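Side-chain contacts in DUF4848 domain-containing protein (Bacteroides thetaiotaomicron, PDB 4LB8), which is of unknown function but carries a signal sequence in its natural form and is probably exported, perhaps as a lipoprotein of the cell envelope: residues I19-I22 and M27-F30; E34-A39 and E124-M129; S53-L58 and S62-M67; G72-I77 and L112-R117. All blocks are in the same frame, centred on the assembly; numbering follows the deposited sequence.

Contact 1: I19-I22 and M27-F30; sequences IEVI and MIKF
E20 and K29 oppose each other as a hydrogen-bonded pair of an antiparallel beta hairpin, the short segment axes running at 147°. Their main chains bond both ways; the shorter link runs from K29 N to E20 O at 2.7 Å, nearly straight at 163° about the hydrogen. I22 N reaches M27 O in the same manner, while the return bond from M27 N to I22 O is weak.

The K29 side chain can be followed outward. CB rests 3.7 Å from E20 O. With CG anti to the backbone N (chi1 -179°), the chain then runs beside the glutamate, and CD passes 3.5 Å from E20 OE1. Bends at chi3 and chi4 swing the end of the chain round until NZ stands 4.2 Å from I22 CD1. The opposite charges do not meet, E20 OE1 and K29 NZ being 5.4 Å apart; NZ instead bonds to G136 O.

On the other face of the hairpin I28 CD1 touches two methyls, 3.9 Å from V21 CG2 and equally far from I19 CG2. Beside it, I19 CG1 comes to 3.7 Å from F30 CE1.

Strand 19-22 is an edge strand of a four-stranded mixed sheet, and strand 27-30 separates it from strand 132-135, to whose M134 both I28 and F30 bond through their backbones. On the face bearing I19 and F30, both side chains pack on A39 of helix 33-44, while V21 packs on L58 just beyond helix 48-57.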
loop_
_atom_site.group_PDB
_atom_site.type_symbol
_atom_site.label_atom_id
_atom_site.label_comp_id
_atom_site.label_asym_id
_atom_site.label_seq_id
_atom_site.Cartn_x
_atom_site.Cartn_y
_atom_site.Cartn_z
ATOM N N ILE A 19 -36.252 4.411 27.182
ATOM C CA ILE A 19 -34.838 4.544 27.566
ATOM C C ILE A 19 -34.856 5.100 28.979
ATOM O O ILE A 19 -35.544 6.096 29.242
ATOM C CB ILE A 19 -33.948 5.410 26.607
ATOM C CG1 ILE A 19 -34.162 5.045 25.124
ATOM C CG2 ILE A 19 -32.455 5.315 26.992
ATOM C CD1 ILE A 19 -33.611 6.082 24.090
ATOM N N GLU A 20 -34.124 4.454 29.884
ATOM C CA GLU A 20 -34.062 4.843 31.286
ATOM C C GLU A 20 -32.605 4.926 31.724
ATOM O O GLU A 20 -31.836 4.001 31.470
ATOM C CB GLU A 20 -34.844 3.822 32.128
ATOM C CG GLU A 20 -35.145 4.269 33.542
ATOM C CD GLU A 20 -35.699 3.205 34.474
ATOM O OE1 GLU A 20 -36.030 2.092 34.002
ATOM O OE2 GLU A 20 -35.802 3.493 35.689
ATOM N N VAL A 21 -32.226 6.038 32.359
ATOM C CA VAL A 21 -30.877 6.223 32.888
ATOM C C VAL A 21 -30.955 5.866 34.377
ATOM O O VAL A 21 -31.722 6.487 35.123
ATOM C CB VAL A 21 -30.239 7.625 32.630
ATOM C CG1 VAL A 21 -28.723 7.556 32.745
ATOM C CG2 VAL A 21 -30.644 8.205 31.271
ATOM N N ILE A 22 -30.219 4.813 34.794
ATOM C CA ILE A 22 -30.241 4.331 36.177
ATOM C C ILE A 22 -28.833 4.411 36.807
ATOM O O ILE A 22 -27.904 4.936 36.191
ATOM C CB ILE A 22 -30.858 2.891 36.257
ATOM C CG1 ILE A 22 -29.958 1.805 35.606
ATOM C CG2 ILE A 22 -32.288 2.868 35.690
ATOM C CD1 ILE A 22 -30.229 0.330 36.069
HETATM N N MSE A 27 -25.705 4.213 33.980
HETATM C CA MSE A 27 -26.203 3.066 33.234
HETATM C C MSE A 27 -27.435 3.412 32.399
HETATM O O MSE A 27 -28.377 3.998 32.922
HETATM C CB MSE A 27 -26.549 1.924 34.225
HETATM C CG MSE A 27 -26.910 0.589 33.555
HETATM SE SE MSE A 27 -25.395 -0.303 32.674
HETATM C CE MSE A 27 -24.504 -0.874 34.275
ATOM N N ILE A 28 -27.446 3.002 31.120
ATOM C CA ILE A 28 -28.606 3.107 30.221
ATOM C C ILE A 28 -29.336 1.759 30.297
ATOM O O ILE A 28 -28.707 0.713 30.141
ATOM C CB ILE A 28 -28.234 3.504 28.748
ATOM C CG1 ILE A 28 -27.834 4.986 28.611
ATOM C CG2 ILE A 28 -29.346 3.149 27.746
ATOM C CD1 ILE A 28 -28.964 6.048 28.541
ATOM N N LYS A 29 -30.647 1.788 30.549
ATOM C CA LYS A 29 -31.478 0.593 30.587
ATOM C C LYS A 29 -32.558 0.713 29.517
ATOM O O LYS A 29 -33.235 1.731 29.444
ATOM C CB LYS A 29 -32.091 0.383 31.987
ATOM C CG LYS A 29 -32.969 -0.867 32.150
ATOM C CD LYS A 29 -33.956 -0.673 33.294
ATOM C CE LYS A 29 -34.321 -1.924 34.081
ATOM N NZ LYS A 29 -33.211 -2.394 34.973
ATOM N N PHE A 30 -32.685 -0.313 28.669
ATOM C CA PHE A 30 -33.729 -0.408 27.656
ATOM C C PHE A 30 -34.799 -1.348 28.177
ATOM O O PHE A 30 -34.500 -2.209 29.010
ATOM C CB PHE A 30 -33.171 -0.884 26.304
ATOM C CG PHE A 30 -32.235 0.114 25.674
ATOM C CD1 PHE A 30 -32.726 1.278 25.080
ATOM C CD2 PHE A 30 -30.855 -0.087 25.701
ATOM C CE1 PHE A 30 -31.853 2.215 24.515
ATOM C CE2 PHE A 30 -29.988 0.849 25.131
ATOM C CZ PHE A 30 -30.492 1.988 24.533
#

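Contact 2: E34-A39 and E124-M129; sequences ESYENA and EYFVNM
F126 reaches across to A39 and Y36, packing the loop that leads into strand 132-135 of the four-stranded mixed sheet against helix 33-44, which follows the hairpin. The loop is entered through E124 and Y125, which close a 3-10 segment and face the second subunit: E124 OE2 and Y125 OH both bond to its T256. Y125 supplies CB, which sits 4.2 Å above the F126 ring plane, over its centre.

F126 points toward the helix. Its CG lies anti to the carbonyl carbon (chi1 -50°), and this carries the ring outward between loop and helix, where it also meets F30 edge-to-face. The contact with Y36 is looser: F126 CD2 stands 4.4 Å from Y36 CE1, at the edge of the tyrosine ring. Were F126 an alanine, A39 and F30 would probably lose the ring they pack on, with a gap opening between helix and loop.

After V127, N128 ties the loop down through its amide, OD1 accepting from the backbone N of K130 and E132. The F126 atom nearest A39 is CZ, 3.8 Å from A39 CB and 3.4 Å from A39 O, the carbonyl oxygen meeting the ring at its edge, in the ring plane.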
loop_
_atom_site.group_PDB
_atom_site.type_symbol
_atom_site.label_atom_id
_atom_site.label_comp_id
_atom_site.label_asym_id
_atom_site.label_seq_id
_atom_site.Cartn_x
_atom_site.Cartn_y
_atom_site.Cartn_z
ATOM N N GLU A 34 -36.210 -4.838 21.301
ATOM C CA GLU A 34 -36.933 -4.030 20.316
ATOM C C GLU A 34 -36.701 -2.531 20.564
ATOM O O GLU A 34 -36.388 -1.801 19.617
ATOM C CB GLU A 34 -38.432 -4.395 20.351
ATOM C CG GLU A 34 -39.322 -3.627 19.387
ATOM C CD GLU A 34 -40.749 -3.407 19.861
ATOM O OE1 GLU A 34 -40.954 -3.187 21.079
ATOM O OE2 GLU A 34 -41.660 -3.410 19.003
ATOM N N SER A 35 -36.780 -2.103 21.839
ATOM C CA SER A 35 -36.530 -0.728 22.274
ATOM C C SER A 35 -35.098 -0.316 21.962
ATOM O O SER A 35 -34.875 0.745 21.381
ATOM C CB SER A 35 -36.813 -0.580 23.768
ATOM O OG SER A 35 -38.187 -0.821 24.014
ATOM N N TYR A 36 -34.137 -1.183 22.306
ATOM C CA TYR A 36 -32.708 -0.967 22.105
ATOM C C TYR A 36 -32.392 -0.815 20.592
ATOM O O TYR A 36 -31.812 0.200 20.197
ATOM C CB TYR A 36 -31.890 -2.114 22.780
ATOM C CG TYR A 36 -30.547 -2.366 22.140
ATOM C CD1 TYR A 36 -29.513 -1.438 22.253
ATOM C CD2 TYR A 36 -30.338 -3.477 21.333
ATOM C CE1 TYR A 36 -28.306 -1.614 21.584
ATOM C CE2 TYR A 36 -29.134 -3.665 20.663
ATOM C CZ TYR A 36 -28.126 -2.724 20.783
ATOM O OH TYR A 36 -26.934 -2.918 20.144
ATOM N N GLU A 37 -32.810 -1.790 19.758
ATOM C CA GLU A 37 -32.552 -1.789 18.316
ATOM C C GLU A 37 -33.178 -0.574 17.656
ATOM O O GLU A 37 -32.557 -0.001 16.771
ATOM C CB GLU A 37 -33.022 -3.092 17.655
ATOM C CG GLU A 37 -32.015 -4.226 17.831
ATOM C CD GLU A 37 -32.509 -5.629 17.532
ATOM O OE1 GLU A 37 -33.740 -5.856 17.606
ATOM O OE2 GLU A 37 -31.657 -6.523 17.304
ATOM N N ASN A 38 -34.375 -0.154 18.124
ATOM C CA ASN A 38 -35.064 1.034 17.632
ATOM C C ASN A 38 -34.316 2.294 18.011
ATOM O O ASN A 38 -34.055 3.111 17.126
ATOM C CB ASN A 38 -36.491 1.089 18.156
ATOM C CG ASN A 38 -37.458 0.436 17.211
ATOM O OD1 ASN A 38 -37.572 -0.802 17.145
ATOM N ND2 ASN A 38 -38.103 1.259 16.390
ATOM N N ALA A 39 -33.943 2.452 19.310
ATOM C CA ALA A 39 -33.179 3.611 19.790
ATOM C C ALA A 39 -31.810 3.713 19.098
ATOM O O ALA A 39 -31.368 4.818 18.800
ATOM C CB ALA A 39 -32.992 3.535 21.287
ATOM N N GLU A 124 -21.519 2.707 20.957
ATOM C CA GLU A 124 -20.781 3.795 21.615
ATOM C C GLU A 124 -21.744 4.870 22.173
ATOM O O GLU A 124 -21.447 5.486 23.197
ATOM C CB GLU A 124 -19.752 4.435 20.662
ATOM C CG GLU A 124 -20.326 5.178 19.456
ATOM C CD GLU A 124 -19.467 6.287 18.874
ATOM O OE1 GLU A 124 -18.429 6.629 19.486
ATOM O OE2 GLU A 124 -19.855 6.841 17.821
ATOM N N TYR A 125 -22.901 5.057 21.524
ATOM C CA TYR A 125 -23.933 5.996 21.946
ATOM C C TYR A 125 -24.540 5.620 23.297
ATOM O O TYR A 125 -24.993 6.504 24.010
ATOM C CB TYR A 125 -25.067 6.050 20.898
ATOM C CG TYR A 125 -24.609 6.469 19.519
ATOM C CD1 TYR A 125 -24.053 7.724 19.301
ATOM C CD2 TYR A 125 -24.800 5.642 18.419
ATOM C CE1 TYR A 125 -23.587 8.096 18.043
ATOM C CE2 TYR A 125 -24.377 6.020 17.148
ATOM C CZ TYR A 125 -23.765 7.247 16.965
ATOM O OH TYR A 125 -23.340 7.626 15.717
ATOM N N PHE A 126 -24.594 4.322 23.640
ATOM C CA PHE A 126 -25.287 3.937 24.855
ATOM C C PHE A 126 -24.387 3.294 25.920
ATOM O O PHE A 126 -24.747 3.394 27.094
ATOM C CB PHE A 126 -26.461 3.009 24.521
ATOM C CG PHE A 126 -27.410 3.473 23.432
ATOM C CD1 PHE A 126 -28.083 4.682 23.539
ATOM C CD2 PHE A 126 -27.674 2.668 22.331
ATOM C CE1 PHE A 126 -28.991 5.094 22.546
ATOM C CE2 PHE A 126 -28.591 3.072 21.348
ATOM C CZ PHE A 126 -29.234 4.288 21.453
ATOM N N VAL A 127 -23.229 2.672 25.542
ATOM C CA VAL A 127 -22.300 2.079 26.518
ATOM C C VAL A 127 -21.731 3.159 27.452
ATOM O O VAL A 127 -21.510 4.298 27.033
ATOM C CB VAL A 127 -21.134 1.225 25.932
ATOM C CG1 VAL A 127 -21.623 -0.107 25.379
ATOM C CG2 VAL A 127 -20.306 1.997 24.905
ATOM N N ASN A 128 -21.500 2.789 28.714
ATOM C CA ASN A 128 -20.929 3.679 29.706
ATOM C C ASN A 128 -19.398 3.564 29.675
ATOM O O ASN A 128 -18.824 3.048 28.704
ATOM C CB ASN A 128 -21.506 3.391 31.115
ATOM C CG ASN A 128 -21.263 2.004 31.684
ATOM O OD1 ASN A 128 -20.414 1.229 31.232
ATOM N ND2 ASN A 128 -21.989 1.682 32.735
HETATM N N MSE A 129 -18.749 3.998 30.759
HETATM C CA MSE A 129 -17.300 4.014 30.858
HETATM C C MSE A 129 -16.665 2.609 31.002
HETATM O O MSE A 129 -15.445 2.490 30.812
HETATM C CB MSE A 129 -16.872 4.956 31.995
HETATM C CG MSE A 129 -17.257 6.429 31.726
HETATM SE SE MSE A 129 -16.742 7.077 29.932
HETATM C CE MSE A 129 -18.359 7.130 29.044
#

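Contact 3: S53-L58 and S62-M67; sequences SFLNSL and SQMILM
S53 O, in the helical turn from which L55 reaches S62 and I65, is gripped by two donors from one residue. S57 N bonds to S53 O at 2.9 Å as the regular helix bond, and S57 OG adds a second bond to S53 O at 2.8 Å, tilted 30° from the carbonyl plane. The two approach from opposite faces of that plane.

Across the contact L55 CD1 does most of the touching. CG is anti to the carbonyl carbon (chi1 -73°), and the methyl is carried to 3.2 Å from S62 OG, a close approach for carbon and oxygen. That hydroxyl has its polar partner in Y125 O, while its methyl neighbour merely covers it. The same CD1 lies 3.8 Å from I65 CD1, the leucine and isoleucine sliding past each other in opposite directions, and 4.4 Å from SE of M64, here a selenomethionine. Replacing L55 by an alanine would probably leave I65 and M64 with a gap and uncover the S62 hydroxyl on this side.

S62 occupies the N-cap position of helix 63-80, though its side chain makes no capping bond. With short axes at 126° and 11.1 Å apart, this is a helix-loop-helix junction closed by apolar side chains.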
loop_
_atom_site.group_PDB
_atom_site.type_symbol
_atom_site.label_atom_id
_atom_site.label_comp_id
_atom_site.label_asym_id
_atom_site.label_seq_id
_atom_site.Cartn_x
_atom_site.Cartn_y
_atom_site.Cartn_z
ATOM N N SER A 53 -26.775 16.341 21.909
ATOM C CA SER A 53 -27.894 16.986 22.605
ATOM C C SER A 53 -28.901 15.991 23.158
ATOM O O SER A 53 -29.407 16.225 24.255
ATOM C CB SER A 53 -28.601 17.982 21.699
ATOM O OG SER A 53 -27.725 19.071 21.466
ATOM N N PHE A 54 -29.203 14.895 22.423
ATOM C CA PHE A 54 -30.136 13.851 22.879
ATOM C C PHE A 54 -29.552 13.140 24.113
ATOM O O PHE A 54 -30.306 12.786 25.022
ATOM C CB PHE A 54 -30.471 12.851 21.746
ATOM C CG PHE A 54 -31.151 11.571 22.178
ATOM C CD1 PHE A 54 -32.527 11.531 22.395
ATOM C CD2 PHE A 54 -30.418 10.404 22.381
ATOM C CE1 PHE A 54 -33.156 10.350 22.815
ATOM C CE2 PHE A 54 -31.045 9.229 22.812
ATOM C CZ PHE A 54 -32.410 9.206 23.016
ATOM N N LEU A 55 -28.206 12.977 24.159
ATOM C CA LEU A 55 -27.507 12.360 25.290
ATOM C C LEU A 55 -27.426 13.333 26.471
ATOM O O LEU A 55 -27.477 12.890 27.619
ATOM C CB LEU A 55 -26.104 11.856 24.887
ATOM C CG LEU A 55 -26.085 10.600 24.003
ATOM C CD1 LEU A 55 -24.733 10.396 23.382
ATOM C CD2 LEU A 55 -26.551 9.367 24.760
ATOM N N ASN A 56 -27.328 14.656 26.185
ATOM C CA ASN A 56 -27.317 15.718 27.201
ATOM C C ASN A 56 -28.692 15.792 27.843
ATOM O O ASN A 56 -28.777 15.983 29.056
ATOM C CB ASN A 56 -26.897 17.080 26.611
ATOM C CG ASN A 56 -25.454 17.190 26.125
ATOM O OD1 ASN A 56 -24.608 16.292 26.308
ATOM N ND2 ASN A 56 -25.148 18.297 25.447
ATOM N N SER A 57 -29.768 15.551 27.037
ATOM C CA SER A 57 -31.175 15.477 27.486
ATOM C C SER A 57 -31.341 14.415 28.554
ATOM O O SER A 57 -32.141 14.594 29.476
ATOM C CB SER A 57 -32.112 15.132 26.327
ATOM O OG SER A 57 -32.034 16.054 25.254
ATOM N N LEU A 58 -30.607 13.290 28.400
ATOM C CA LEU A 58 -30.656 12.134 29.285
ATOM C C LEU A 58 -29.663 12.220 30.458
ATOM O O LEU A 58 -29.613 11.293 31.266
ATOM C CB LEU A 58 -30.363 10.873 28.465
ATOM C CG LEU A 58 -31.422 10.448 27.471
ATOM C CD1 LEU A 58 -30.801 9.683 26.364
ATOM C CD2 LEU A 58 -32.484 9.568 28.138
ATOM N N SER A 62 -21.817 9.028 27.580
ATOM C CA SER A 62 -21.510 7.746 26.972
ATOM C C SER A 62 -20.114 7.806 26.391
ATOM O O SER A 62 -19.491 8.879 26.386
ATOM C CB SER A 62 -22.538 7.375 25.907
ATOM O OG SER A 62 -22.832 8.446 25.027
ATOM N N GLN A 63 -19.609 6.644 25.917
ATOM C CA GLN A 63 -18.301 6.517 25.293
ATOM C C GLN A 63 -18.181 7.435 24.098
ATOM O O GLN A 63 -17.081 7.935 23.836
ATOM C CB GLN A 63 -18.037 5.085 24.895
ATOM C CG GLN A 63 -17.367 4.353 26.022
ATOM C CD GLN A 63 -16.897 3.005 25.627
ATOM O OE1 GLN A 63 -16.506 2.764 24.468
ATOM N NE2 GLN A 63 -16.852 2.124 26.612
HETATM N N MSE A 64 -19.316 7.714 23.419
HETATM C CA MSE A 64 -19.359 8.646 22.308
HETATM C C MSE A 64 -18.968 10.076 22.768
HETATM O O MSE A 64 -18.152 10.710 22.099
HETATM C CB MSE A 64 -20.735 8.639 21.646
HETATM C CG MSE A 64 -20.736 9.367 20.316
HETATM SE SE MSE A 64 -21.782 11.025 20.243
HETATM C CE MSE A 64 -21.106 12.017 21.479
ATOM N N ILE A 65 -19.537 10.574 23.901
ATOM C CA ILE A 65 -19.249 11.919 24.445
ATOM C C ILE A 65 -17.766 11.999 24.824
ATOM O O ILE A 65 -17.119 13.013 24.540
ATOM C CB ILE A 65 -20.193 12.317 25.636
ATOM C CG1 ILE A 65 -21.713 12.198 25.283
ATOM C CG2 ILE A 65 -19.825 13.685 26.267
ATOM C CD1 ILE A 65 -22.337 13.265 24.282
ATOM N N LEU A 66 -17.222 10.912 25.401
ATOM C CA LEU A 66 -15.804 10.818 25.743
ATOM C C LEU A 66 -14.928 10.889 24.477
ATOM O O LEU A 66 -13.891 11.523 24.529
ATOM C CB LEU A 66 -15.518 9.525 26.532
ATOM C CG LEU A 66 -14.180 9.471 27.257
ATOM C CD1 LEU A 66 -14.129 10.479 28.394
ATOM C CD2 LEU A 66 -13.902 8.069 27.751
HETATM N N MSE A 67 -15.344 10.258 23.358
HETATM C CA MSE A 67 -14.638 10.266 22.067
HETATM C C MSE A 67 -14.626 11.684 21.494
HETATM O O MSE A 67 -13.586 12.131 21.007
HETATM C CB MSE A 67 -15.277 9.274 21.079
HETATM C CG MSE A 67 -14.472 9.075 19.782
HETATM SE SE MSE A 67 -12.664 8.399 20.058
HETATM C CE MSE A 67 -13.014 6.469 19.927
#

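Contact 4: G72-I77 and L112-R117; sequences GELDKI and LSPYSR
L74 packs on the flat peptide group joining L112 to S113, its CD2 lying about 3.3 Å above the peptide plane. L112 CB and S113 OG both stand on this same face, each 3.9 Å from L74 CD2, so the methyl settles into a shallow cup between two side chains. CD2 sits over the carbonyl side of this face, 3.5 Å from L112 O, which also takes a hydrogen bond from Y91 OH. The pyrrolidine of P114 is met through one carbon, CD, 4.2 Å from L74 CD2. Farther along, the Y115 ring makes a cation-pi contact with R208 of the second subunit.

A single methyl therefore does the touching from the helix side. In L74, CG is anti to the backbone N (chi1 -177°), and the turn at chi2 (52°) directs CD2 at the peptide. The leucine projects from the middle of helix 63-80, in a turn held by the backbone bond from K76 N to G72 O.

In the fold, this irregular loop lies across two successive helices. L74 and P114 both pack on Y94 of helix 84-98, and I77 and L112 both pack on its F87, so the loop packs along the seam where the two helices lie against each other. The second subunit lies against the loop as well: P114 O accepts from NH1 of its R208, and L112 packs on its F204. Back on helix 63-80, one residue before L74, E73 OE1 is paired with K97 NZ in a salt bridge.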
loop_
_atom_site.group_PDB
_atom_site.type_symbol
_atom_site.label_atom_id
_atom_site.label_comp_id
_atom_site.label_asym_id
_atom_site.label_seq_id
_atom_site.Cartn_x
_atom_site.Cartn_y
_atom_site.Cartn_z
ATOM N N GLY A 72 -11.300 16.293 20.528
ATOM C CA GLY A 72 -11.187 17.728 20.773
ATOM C C GLY A 72 -9.899 18.059 21.503
ATOM O O GLY A 72 -9.156 18.924 21.054
ATOM N N GLU A 73 -9.584 17.317 22.582
ATOM C CA GLU A 73 -8.356 17.461 23.375
ATOM C C GLU A 73 -7.065 17.098 22.555
ATOM O O GLU A 73 -6.028 17.710 22.795
ATOM C CB GLU A 73 -8.448 16.599 24.655
ATOM C CG GLU A 73 -7.325 16.824 25.661
ATOM C CD GLU A 73 -7.395 16.111 27.000
ATOM O OE1 GLU A 73 -8.482 15.598 27.359
ATOM O OE2 GLU A 73 -6.362 16.100 27.711
ATOM N N LEU A 74 -7.115 16.117 21.617
ATOM C CA LEU A 74 -5.932 15.755 20.815
ATOM C C LEU A 74 -5.601 16.894 19.834
ATOM O O LEU A 74 -4.430 17.252 19.651
ATOM C CB LEU A 74 -6.136 14.417 20.059
ATOM C CG LEU A 74 -4.952 13.854 19.220
ATOM C CD1 LEU A 74 -3.652 13.776 20.020
ATOM C CD2 LEU A 74 -5.285 12.478 18.635
ATOM N N ASP A 75 -6.652 17.467 19.227
ATOM C CA ASP A 75 -6.554 18.574 18.286
ATOM C C ASP A 75 -5.980 19.823 18.981
ATOM O O ASP A 75 -5.208 20.555 18.367
ATOM C CB ASP A 75 -7.929 18.870 17.686
ATOM C CG ASP A 75 -7.844 19.630 16.384
ATOM O OD1 ASP A 75 -7.558 18.993 15.342
ATOM O OD2 ASP A 75 -8.044 20.871 16.404
ATOM N N LYS A 76 -6.323 20.034 20.265
ATOM C CA LYS A 76 -5.843 21.165 21.051
ATOM C C LYS A 76 -4.384 20.960 21.462
ATOM O O LYS A 76 -3.651 21.942 21.574
ATOM C CB LYS A 76 -6.736 21.412 22.286
ATOM C CG LYS A 76 -8.099 22.038 21.945
ATOM C CD LYS A 76 -8.859 22.525 23.192
ATOM C CE LYS A 76 -10.330 22.138 23.197
ATOM N NZ LYS A 76 -10.973 22.380 24.520
ATOM N N ILE A 77 -3.961 19.696 21.677
ATOM C CA ILE A 77 -2.588 19.349 22.071
ATOM C C ILE A 77 -1.627 19.595 20.896
ATOM O O ILE A 77 -0.496 20.014 21.120
ATOM C CB ILE A 77 -2.500 17.893 22.616
ATOM C CG1 ILE A 77 -2.950 17.849 24.086
ATOM C CG2 ILE A 77 -1.072 17.310 22.474
ATOM C CD1 ILE A 77 -2.991 16.437 24.734
ATOM N N LEU A 112 -1.985 8.931 16.050
ATOM C CA LEU A 112 -2.160 9.481 17.384
ATOM C C LEU A 112 -3.494 9.264 18.017
ATOM O O LEU A 112 -3.591 9.418 19.237
ATOM C CB LEU A 112 -1.951 10.999 17.315
ATOM C CG LEU A 112 -0.665 11.493 16.744
ATOM C CD1 LEU A 112 -0.662 12.970 16.754
ATOM C CD2 LEU A 112 0.534 10.938 17.509
ATOM N N SER A 113 -4.540 9.029 17.202
ATOM C CA SER A 113 -5.950 8.955 17.622
ATOM C C SER A 113 -6.327 7.787 18.518
ATOM O O SER A 113 -5.946 6.648 18.236
ATOM C CB SER A 113 -6.857 8.930 16.401
ATOM O OG SER A 113 -6.921 10.235 15.861
ATOM N N PRO A 114 -7.149 8.035 19.566
ATOM C CA PRO A 114 -7.662 6.903 20.369
ATOM C C PRO A 114 -8.752 6.185 19.590
ATOM O O PRO A 114 -9.387 6.794 18.731
ATOM C CB PRO A 114 -8.223 7.573 21.631
ATOM C CG PRO A 114 -8.623 8.937 21.200
ATOM C CD PRO A 114 -7.741 9.322 20.006
ATOM N N TYR A 115 -8.968 4.907 19.881
ATOM C CA TYR A 115 -9.979 4.075 19.221
ATOM C C TYR A 115 -10.929 3.427 20.201
ATOM O O TYR A 115 -10.530 3.101 21.330
ATOM C CB TYR A 115 -9.300 2.963 18.413
ATOM C CG TYR A 115 -8.632 3.459 17.157
ATOM C CD1 TYR A 115 -9.328 3.521 15.953
ATOM C CD2 TYR A 115 -7.296 3.872 17.166
ATOM C CE1 TYR A 115 -8.712 3.954 14.783
ATOM C CE2 TYR A 115 -6.680 4.339 16.007
ATOM C CZ TYR A 115 -7.391 4.373 14.817
ATOM O OH TYR A 115 -6.807 4.829 13.661
ATOM N N SER A 116 -12.173 3.168 19.743
ATOM C CA SER A 116 -13.158 2.408 20.531
ATOM C C SER A 116 -12.668 0.963 20.576
ATOM O O SER A 116 -12.043 0.500 19.622
ATOM C CB SER A 116 -14.543 2.497 19.885
ATOM O OG SER A 116 -15.640 2.257 20.754
ATOM N N ARG A 117 -12.912 0.267 21.686
ATOM C CA ARG A 117 -12.560 -1.149 21.845
ATOM C C ARG A 117 -13.711 -2.009 21.306
ATOM O O ARG A 117 -13.515 -3.179 21.075
ATOM C CB ARG A 117 -12.252 -1.480 23.313
ATOM C CG ARG A 117 -10.913 -0.911 23.759
ATOM C CD ARG A 117 -10.626 -1.199 25.227
ATOM N NE ARG A 117 -9.352 -0.626 25.684
ATOM C CZ ARG A 117 -8.169 -1.213 25.529
ATOM N NH1 ARG A 117 -8.075 -2.390 24.919
ATOM N NH2 ARG A 117 -7.064 -0.614 25.959
#

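Contacts 1, 2 and 3 form one cluster, with centres 9 to 13 Å apart, whereas contact 4 lies 17 to 27 Å from them. Contact 1 is the only one of the four bound across its segments by hydrogen bonds, as expected of paired strands; the others depend on one dominant side chain each. Contacts 1 and 2 are partly buried and share an aromatic cluster, F30 CZ lying 3.6 Å from F126 CG. Contacts 3 and 4 are buried and both use helix 63-80, and M67 of the former packs on Y115 and S116 of the latter. Contact 3 is joined to contact 2 through polar links, including N128 O to Q63 NE2. The second subunit reaches contacts 2, 3 and 4, but not contact 1.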